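Local coordinates for protein ditrans,polycis-undecaprenyl-diphosphate synthase ((2E,6E)-farnesyl-diphosphate specific) (Acinetobacter baumannii, PDB 6ACS) that probably condenses isopentenyl diphosphate units onto farnesyl diphosphate, with magnesium, to make undecaprenyl diphosphate, the precursor of the lipid carrier for bacterial cell-wall polysaccharides, at residues 97-105 against 116-124; 142-150 against 164-174. One frame throughout, in Å; residues are numbered along the deposited sequence. Where two conformers were deposited one is given.

Contact 1: residues 97-105 against 116-124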
loop_
_atom_site.group_PDB
_atom_site.type_symbol
_atom_site.label_atom_id
_atom_site.label_comp_id
_atom_site.label_asym_id
_atom_site.label_seq_id
_atom_site.Cartn_x
_atom_site.Cartn_y
_atom_site.Cartn_z
ATOM N N ILE B 97 9.368 4.708 -26.204
ATOM C CA ILE B 97 8.730 4.159 -25.007
ATOM C C ILE B 97 8.723 2.642 -25.113
ATOM O O ILE B 97 8.391 2.095 -26.168
ATOM C CB ILE B 97 7.283 4.648 -24.852
ATOM C CG1 ILE B 97 7.227 6.163 -24.734
ATOM C CG2 ILE B 97 6.617 3.996 -23.611
ATOM C CD1 ILE B 97 5.836 6.686 -24.918
ATOM N N ALA B 98 9.093 1.970 -24.029
ATOM C CA ALA B 98 9.015 0.516 -23.943
ATOM C C ALA B 98 7.676 0.126 -23.334
ATOM O O ALA B 98 7.285 0.665 -22.294
ATOM C CB ALA B 98 10.161 -0.038 -23.095
ATOM N N LEU B 99 6.992 -0.824 -23.963
ATOM C CA LEU B 99 5.718 -1.317 -23.462
ATOM C C LEU B 99 5.927 -2.564 -22.610
ATOM O O LEU B 99 6.702 -3.458 -22.973
ATOM C CB LEU B 99 4.785 -1.635 -24.629
ATOM C CG LEU B 99 3.301 -1.848 -24.355
ATOM C CD1 LEU B 99 2.736 -0.712 -23.517
ATOM C CD2 LEU B 99 2.567 -1.958 -25.677
ATOM N N ARG B 100 5.217 -2.626 -21.482
ATOM C CA ARG B 100 5.282 -3.765 -20.579
ATOM C C ARG B 100 3.876 -4.089 -20.092
ATOM O O ARG B 100 3.003 -3.220 -20.060
ATOM C CB ARG B 100 6.213 -3.447 -19.397
ATOM C CG ARG B 100 6.537 -4.635 -18.525
ATOM C CD ARG B 100 7.442 -4.267 -17.349
ATOM N NE ARG B 100 8.748 -3.761 -17.758
ATOM C CZ ARG B 100 9.807 -3.698 -16.955
ATOM N NH1 ARG B 100 9.715 -4.121 -15.699
ATOM N NH2 ARG B 100 10.957 -3.214 -17.405
ATOM N N PHE B 101 3.649 -5.353 -19.733
ATOM C CA PHE B 101 2.367 -5.766 -19.186
ATOM C C PHE B 101 2.610 -6.487 -17.871
ATOM O O PHE B 101 3.577 -7.246 -17.746
ATOM C CB PHE B 101 1.617 -6.666 -20.170
ATOM C CG PHE B 101 1.403 -6.019 -21.499
ATOM C CD1 PHE B 101 2.349 -6.159 -22.503
ATOM C CD2 PHE B 101 0.293 -5.211 -21.718
ATOM C CE1 PHE B 101 2.175 -5.537 -23.733
ATOM C CE2 PHE B 101 0.107 -4.577 -22.954
ATOM C CZ PHE B 101 1.052 -4.744 -23.953
ATOM N N ILE B 102 1.769 -6.203 -16.875
ATOM C CA ILE B 102 1.838 -6.944 -15.618
ATOM C C ILE B 102 0.474 -7.549 -15.334
ATOM O O ILE B 102 -0.560 -7.051 -15.794
ATOM C CB ILE B 102 2.291 -6.087 -14.421
ATOM C CG1 ILE B 102 1.350 -4.892 -14.267
ATOM C CG2 ILE B 102 3.762 -5.657 -14.599
ATOM C CD1 ILE B 102 1.718 -3.972 -13.090
ATOM N N GLY B 103 0.481 -8.644 -14.582
ATOM C CA GLY B 103 -0.730 -9.361 -14.255
ATOM C C GLY B 103 -0.628 -10.824 -14.616
ATOM O O GLY B 103 0.369 -11.301 -15.158
ATOM N N ASP B 104 -1.694 -11.542 -14.292
ATOM C CA ASP B 104 -1.789 -12.975 -14.520
ATOM C C ASP B 104 -2.043 -13.219 -15.996
ATOM O O ASP B 104 -3.014 -12.698 -16.556
ATOM C CB ASP B 104 -2.917 -13.526 -13.656
ATOM C CG ASP B 104 -3.013 -15.043 -13.667
ATOM O OD1 ASP B 104 -2.298 -15.746 -14.420
ATOM O OD2 ASP B 104 -3.845 -15.531 -12.876
ATOM N N ARG B 105 -1.174 -13.991 -16.632
ATOM C CA ARG B 105 -1.380 -14.288 -18.041
ATOM C C ARG B 105 -1.948 -15.676 -18.253
ATOM O O ARG B 105 -2.329 -16.003 -19.381
ATOM C CB ARG B 105 -0.066 -14.140 -18.826
ATOM C CG ARG B 105 0.537 -12.740 -18.729
ATOM C CD ARG B 105 1.722 -12.534 -19.674
ATOM N NE ARG B 105 2.363 -11.237 -19.432
ATOM C CZ ARG B 105 3.392 -10.762 -20.133
ATOM N NH1 ARG B 105 3.908 -11.475 -21.131
ATOM N NH2 ARG B 105 3.903 -9.573 -19.845
ATOM N N MET B 116 0.935 -9.399 -26.480
ATOM C CA MET B 116 1.696 -8.774 -25.399
ATOM C C MET B 116 3.186 -9.071 -25.526
ATOM O O MET B 116 4.028 -8.178 -25.365
ATOM C CB MET B 116 1.186 -9.256 -24.043
ATOM C CG MET B 116 -0.218 -8.819 -23.692
ATOM S SD MET B 116 -0.700 -9.564 -22.123
ATOM C CE MET B 116 -2.134 -8.574 -21.705
ATOM N N GLU B 117 3.532 -10.339 -25.774
ATOM C CA GLU B 117 4.942 -10.691 -25.934
ATOM C C GLU B 117 5.564 -9.951 -27.114
ATOM O O GLU B 117 6.689 -9.433 -27.019
ATOM C CB GLU B 117 5.076 -12.202 -26.099
ATOM C CG GLU B 117 4.648 -12.944 -24.858
ATOM C CD GLU B 117 4.456 -14.428 -25.091
ATOM O OE1 GLU B 117 4.337 -14.850 -26.263
ATOM O OE2 GLU B 117 4.406 -15.173 -24.095
ATOM N N ASP B 118 4.833 -9.874 -28.226
ATOM C CA ASP B 118 5.321 -9.179 -29.410
ATOM C C ASP B 118 5.511 -7.691 -29.142
ATOM O O ASP B 118 6.506 -7.101 -29.572
ATOM C CB ASP B 118 4.353 -9.397 -30.575
ATOM C CG ASP B 118 4.268 -10.854 -31.008
ATOM O OD1 ASP B 118 5.162 -11.648 -30.643
ATOM O OD2 ASP B 118 3.302 -11.202 -31.722
ATOM N N ALA B 119 4.566 -7.062 -28.435
ATOM C CA ALA B 119 4.695 -5.639 -28.133
ATOM C C ALA B 119 5.895 -5.375 -27.234
ATOM O O ALA B 119 6.649 -4.406 -27.446
ATOM C CB ALA B 119 3.411 -5.117 -27.479
ATOM N N GLU B 120 6.088 -6.220 -26.217
ATOM C CA GLU B 120 7.235 -6.028 -25.337
ATOM C C GLU B 120 8.544 -6.164 -26.102
ATOM O O GLU B 120 9.441 -5.324 -25.955
ATOM C CB GLU B 120 7.187 -7.006 -24.166
ATOM C CG GLU B 120 6.080 -6.710 -23.166
ATOM C CD GLU B 120 6.034 -7.714 -22.023
ATOM O OE1 GLU B 120 6.505 -8.851 -22.227
ATOM O OE2 GLU B 120 5.535 -7.368 -20.929
ATOM N N GLN B 121 8.659 -7.190 -26.957
ATOM C CA GLN B 121 9.901 -7.382 -27.705
ATOM C C GLN B 121 10.116 -6.283 -28.737
ATOM O O GLN B 121 11.251 -5.840 -28.949
ATOM C CB GLN B 121 9.916 -8.751 -28.387
ATOM C CG GLN B 121 9.972 -9.934 -27.433
ATOM C CD GLN B 121 9.632 -11.249 -28.118
ATOM O OE1 GLN B 121 9.449 -11.300 -29.339
ATOM N NE2 GLN B 121 9.566 -12.324 -27.337
ATOM N N GLN B 122 9.044 -5.816 -29.381
ATOM C CA GLN B 122 9.187 -4.784 -30.397
ATOM C C GLN B 122 9.604 -3.455 -29.790
ATOM O O GLN B 122 10.234 -2.643 -30.473
ATOM C CB GLN B 122 7.875 -4.603 -31.164
ATOM C CG GLN B 122 7.544 -5.690 -32.170
ATOM C CD GLN B 122 6.422 -5.272 -33.098
ATOM O OE1 GLN B 122 6.476 -4.205 -33.710
ATOM N NE2 GLN B 122 5.398 -6.110 -33.208
ATOM N N THR B 123 9.252 -3.205 -28.525
ATOM C CA THR B 123 9.568 -1.927 -27.896
ATOM C C THR B 123 10.686 -2.009 -26.856
ATOM O O THR B 123 11.009 -0.993 -26.232
ATOM C CB THR B 123 8.308 -1.341 -27.252
ATOM O OG1 THR B 123 7.835 -2.239 -26.241
ATOM C CG2 THR B 123 7.210 -1.146 -28.307
ATOM N N ALA B 124 11.316 -3.173 -26.678
ATOM C CA ALA B 124 12.258 -3.352 -25.574
ATOM C C ALA B 124 13.471 -2.434 -25.703
ATOM O O ALA B 124 14.016 -1.973 -24.691
ATOM C CB ALA B 124 12.701 -4.812 -25.495
HETATM O O HOH W 1 9.283 -3.657 -23.579
HETATM O O HOH W 2 3.975 -14.422 -21.626
#
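A98 meets the last turn of helix 110-123 through its CB, 3.4 Å from the carbonyl O of T123, where strand 97-102, outermost in this chain's parallel sheet, runs roughly antiparallel to the helix that follows it in a beta-alpha-beta unit. At L99 the backbone N gives a nearly straight hydrogen bond to T123 OG1 (2.8 Å, 167°). The threonine hydroxyl sits between its own backbone N and carbonyl carbon (chi1 61°), and itself donates to A119 O within the helix. In the conformer given, L99 also sends CD2 against A119 CB, while its carbonyl O and E120 O share a bridging water. Two residues on, F101 N donates to the anti lone pair of E120 OE2 (3.0 Å). The F101 ring takes M116 CG over the centre of one face (3.9 Å to the centroid), with the sulfur lying obliquely beyond in a Met-aromatic contact; A119 CB touches the ring edge. Past the strand the backbone turns, and the extended R105 side chain reaches the helix, where NH2 forms a salt bridge with E120 OE2 (2.9 Å), approaching from above the carboxylate plane, and also reaches F101 O. A second water joins R105 NH1 to E117 OE2. One carboxylate oxygen thus receives both a backbone N-H and a guanidinium, which would be expected to stabilise the negative charge of E120 and limit the rotation of its carboxylate.

Contact 2: residues 142-150 against 164-174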
loop_
_atom_site.group_PDB
_atom_site.type_symbol
_atom_site.label_atom_id
_atom_site.label_comp_id
_atom_site.label_asym_id
_atom_site.label_seq_id
_atom_site.Cartn_x
_atom_site.Cartn_y
_atom_site.Cartn_z
ATOM N N ASP B 142 -0.103 -10.197 -7.175
ATOM C CA ASP B 142 1.313 -9.952 -7.469
ATOM C C ASP B 142 2.187 -10.444 -6.321
ATOM O O ASP B 142 3.169 -11.176 -6.523
ATOM C CB ASP B 142 1.466 -8.431 -7.710
ATOM C CG ASP B 142 2.839 -7.987 -8.238
ATOM O OD1 ASP B 142 3.746 -8.810 -8.482
ATOM O OD2 ASP B 142 2.989 -6.745 -8.444
ATOM N N ILE B 143 1.803 -10.073 -5.094
ATOM C CA ILE B 143 2.544 -10.462 -3.904
ATOM C C ILE B 143 2.500 -11.974 -3.697
ATOM O O ILE B 143 3.527 -12.605 -3.408
ATOM C CB ILE B 143 1.982 -9.686 -2.702
ATOM C CG1 ILE B 143 2.470 -8.228 -2.766
ATOM C CG2 ILE B 143 2.353 -10.352 -1.371
ATOM C CD1 ILE B 143 1.628 -7.258 -1.942
ATOM N N ALA B 144 1.318 -12.587 -3.840
ATOM C CA ALA B 144 1.235 -14.033 -3.633
ATOM C C ALA B 144 1.951 -14.794 -4.746
ATOM O O ALA B 144 2.498 -15.871 -4.507
ATOM C CB ALA B 144 -0.235 -14.480 -3.498
ATOM N N ASN B 145 1.976 -14.237 -5.959
ATOM C CA ASN B 145 2.729 -14.833 -7.061
ATOM C C ASN B 145 4.230 -14.801 -6.779
ATOM O O ASN B 145 4.944 -15.784 -7.039
ATOM C CB ASN B 145 2.398 -14.075 -8.349
ATOM C CG ASN B 145 3.101 -14.646 -9.563
ATOM O OD1 ASN B 145 4.002 -14.029 -10.139
ATOM N ND2 ASN B 145 2.687 -15.820 -9.964
ATOM N N ALA B 146 4.718 -13.678 -6.238
ATOM C CA ALA B 146 6.106 -13.615 -5.788
ATOM C C ALA B 146 6.379 -14.676 -4.712
ATOM O O ALA B 146 7.404 -15.377 -4.742
ATOM C CB ALA B 146 6.415 -12.206 -5.255
ATOM N N ALA B 147 5.462 -14.805 -3.750
ATOM C CA ALA B 147 5.642 -15.797 -2.684
ATOM C C ALA B 147 5.671 -17.214 -3.240
ATOM O O ALA B 147 6.446 -18.067 -2.772
ATOM C CB ALA B 147 4.527 -15.648 -1.643
ATOM N N LYS B 148 4.836 -17.478 -4.247
ATOM C CA LYS B 148 4.814 -18.783 -4.894
ATOM C C LYS B 148 6.145 -19.072 -5.568
ATOM O O LYS B 148 6.676 -20.173 -5.456
ATOM C CB LYS B 148 3.677 -18.846 -5.916
ATOM C CG LYS B 148 3.661 -20.138 -6.723
ATOM C CD LYS B 148 2.414 -20.231 -7.635
ATOM C CE LYS B 148 2.528 -19.355 -8.861
ATOM N NZ LYS B 148 1.521 -19.775 -9.882
ATOM N N GLN B 149 6.687 -18.093 -6.299
ATOM C CA GLN B 149 7.956 -18.321 -6.979
ATOM C C GLN B 149 9.083 -18.588 -5.988
ATOM O O GLN B 149 9.929 -19.474 -6.207
ATOM C CB GLN B 149 8.303 -17.113 -7.841
ATOM C CG GLN B 149 7.386 -16.891 -9.011
ATOM C CD GLN B 149 7.803 -15.651 -9.765
ATOM O OE1 GLN B 149 8.942 -15.554 -10.212
ATOM N NE2 GLN B 149 6.910 -14.673 -9.855
ATOM N N VAL B 150 9.121 -17.821 -4.901
ATOM C CA VAL B 150 10.132 -18.040 -3.866
ATOM C C VAL B 150 9.986 -19.430 -3.254
ATOM O O VAL B 150 10.970 -20.170 -3.086
ATOM C CB VAL B 150 10.019 -16.948 -2.789
ATOM C CG1 VAL B 150 10.870 -17.303 -1.593
ATOM C CG2 VAL B 150 10.470 -15.622 -3.377
ATOM N N ILE B 164 14.623 -15.828 3.498
ATOM C CA ILE B 164 13.619 -14.962 2.885
ATOM C C ILE B 164 13.435 -13.717 3.751
ATOM O O ILE B 164 13.105 -13.800 4.940
ATOM C CB ILE B 164 12.304 -15.713 2.684
ATOM C CG1 ILE B 164 12.513 -16.832 1.655
ATOM C CG2 ILE B 164 11.191 -14.748 2.238
ATOM C CD1 ILE B 164 11.396 -17.867 1.699
ATOM N N ASN B 165 13.628 -12.555 3.144
ATOM C CA ASN B 165 13.505 -11.259 3.804
ATOM C C ASN B 165 13.009 -10.273 2.752
ATOM O O ASN B 165 12.740 -10.655 1.611
ATOM C CB ASN B 165 14.853 -10.843 4.416
ATOM C CG ASN B 165 15.960 -10.699 3.369
ATOM O OD1 ASN B 165 15.702 -10.624 2.180
ATOM N ND2 ASN B 165 17.197 -10.641 3.827
ATOM N N VAL B 166 12.943 -8.985 3.104
ATOM C CA VAL B 166 12.420 -8.000 2.147
ATOM C C VAL B 166 13.278 -7.936 0.889
ATOM O O VAL B 166 12.756 -7.869 -0.232
ATOM C CB VAL B 166 12.305 -6.615 2.806
ATOM C CG1 VAL B 166 12.046 -5.537 1.748
ATOM C CG2 VAL B 166 11.169 -6.641 3.825
ATOM N N ASP B 167 14.601 -7.885 1.051
ATOM C CA ASP B 167 15.463 -7.666 -0.110
ATOM C C ASP B 167 15.378 -8.823 -1.090
ATOM O O ASP B 167 15.321 -8.612 -2.310
ATOM C CB ASP B 167 16.905 -7.465 0.335
ATOM C CG ASP B 167 17.125 -6.115 0.983
ATOM O OD1 ASP B 167 16.295 -5.198 0.765
ATOM O OD2 ASP B 167 18.109 -5.987 1.726
ATOM N N LEU B 168 15.336 -10.048 -0.574
ATOM C CA LEU B 168 15.223 -11.206 -1.451
ATOM C C LEU B 168 13.844 -11.255 -2.113
ATOM O O LEU B 168 13.729 -11.484 -3.325
ATOM C CB LEU B 168 15.530 -12.480 -0.652
ATOM C CG LEU B 168 15.640 -13.780 -1.470
ATOM C CD1 LEU B 168 16.586 -14.790 -0.794
ATOM C CD2 LEU B 168 14.258 -14.424 -1.672
ATOM N N PHE B 169 12.794 -11.051 -1.324
ATOM C CA PHE B 169 11.430 -11.138 -1.832
ATOM C C PHE B 169 11.164 -10.100 -2.907
ATOM O O PHE B 169 10.480 -10.384 -3.895
ATOM C CB PHE B 169 10.444 -10.965 -0.672
ATOM C CG PHE B 169 9.005 -11.156 -1.066
ATOM C CD1 PHE B 169 8.472 -12.429 -1.203
ATOM C CD2 PHE B 169 8.190 -10.057 -1.296
ATOM C CE1 PHE B 169 7.135 -12.597 -1.564
ATOM C CE2 PHE B 169 6.874 -10.211 -1.652
ATOM C CZ PHE B 169 6.336 -11.486 -1.778
ATOM N N ALA B 170 11.742 -8.904 -2.755
ATOM C CA ALA B 170 11.449 -7.811 -3.671
ATOM C C ALA B 170 11.772 -8.159 -5.122
ATOM O O ALA B 170 11.139 -7.619 -6.046
ATOM C CB ALA B 170 12.223 -6.562 -3.222
ATOM N N LYS B 171 12.738 -9.061 -5.347
ATOM C CA LYS B 171 13.163 -9.380 -6.705
ATOM C C LYS B 171 12.143 -10.217 -7.462
ATOM O O LYS B 171 12.324 -10.442 -8.660
ATOM C CB LYS B 171 14.519 -10.090 -6.696
ATOM C CG LYS B 171 15.652 -9.254 -6.102
ATOM C CD LYS B 171 15.863 -7.991 -6.930
ATOM C CE LYS B 171 17.110 -7.238 -6.509
ATOM N NZ LYS B 171 17.139 -5.865 -7.078
ATOM N N TYR B 172 11.085 -10.669 -6.802
ATOM C CA TYR B 172 10.052 -11.482 -7.428
ATOM C C TYR B 172 8.748 -10.725 -7.658
ATOM O O TYR B 172 7.826 -11.269 -8.280
ATOM C CB TYR B 172 9.770 -12.707 -6.554
ATOM C CG TYR B 172 10.949 -13.650 -6.459
ATOM C CD1 TYR B 172 11.943 -13.466 -5.503
ATOM C CD2 TYR B 172 11.057 -14.737 -7.324
ATOM C CE1 TYR B 172 13.026 -14.348 -5.400
ATOM C CE2 TYR B 172 12.134 -15.625 -7.229
ATOM C CZ TYR B 172 13.107 -15.425 -6.261
ATOM O OH TYR B 172 14.182 -16.291 -6.152
ATOM N N VAL B 173 8.658 -9.502 -7.190
ATOM C CA VAL B 173 7.477 -8.647 -7.319
ATOM C C VAL B 173 7.556 -7.908 -8.644
ATOM O O VAL B 173 8.647 -7.527 -9.079
ATOM C CB VAL B 173 7.410 -7.647 -6.148
ATOM C CG1 VAL B 173 6.113 -6.776 -6.253
ATOM C CG2 VAL B 173 7.460 -8.394 -4.800
ATOM N N SER B 174 6.406 -7.677 -9.289
ATOM C CA SER B 174 6.430 -7.013 -10.595
ATOM C C SER B 174 7.080 -5.628 -10.514
ATOM O O SER B 174 7.009 -4.933 -9.490
ATOM C CB SER B 174 5.007 -6.875 -11.165
ATOM O OG SER B 174 4.303 -8.094 -11.115
HETATM O O HOH W 3 5.033 -11.404 -8.962
#
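A knob-into-hole contact joins helix 139-155 to the short helix 166-170 and the type I turn A170-V173 after it, the two helix segments crossing at 100°. The knob is F169, whose ring enters the hole formed by I143, A146, A147 and V150. With CG anti to the backbone N (chi1 -175°), the ring reaches across to the long helix: CZ lies 3.6 Å from A146 CB, and the carbonyl O of I143 comes to the ring edge. W199 meets the same phenyl ring, and A147 also packs on F169 of the second subunit, so this apolar cluster borders the dimer interface. A146 has its small CB pressed between F169 and the turn, against Y172 CB and V173 CG2. One turn further along the helix, the two methyls of V150 go to different partners. CG2 lies over one face of the Y172 ring, 3.5 Å from its centroid and offset toward the rim, whereas CG1 meets I164 CD1 tip to tip in a tight 3.4 Å contact. Q149 comes to the edge of the tyrosine through OE1, its amide plane steeply turned against the ring. At the other end, the buried D142 carboxylate has both oxygens engaged: OD2 is hydrogen-bonded to Y137 OH and Q200 NE2, and OD1 takes two donors from S174. The S174 backbone N uses the syn lone pair of OD1 (3.0 Å, 165°), while in the conformer given S174 OG donates to OD1 from above the carboxylate plane at 2.8 Å.

Contact 1 and contact 2 follow one another along the chain, and their centres lie 21 Å apart. They nevertheless touch: I102, on the strand of contact 1, packs its CG2 3.9 Å from CB of S174, at the end of contact 2. In the conformer given, R100 also forms a salt bridge with D177, just beyond segment 164-174. Contact 1 lies away from the predicted catalytic and substrate sites. Contact 2 comes closer, with the side chain of I143 about 10 Å from that of I193, a predicted substrate-binding residue, and I143 itself packs on I143 of the second subunit.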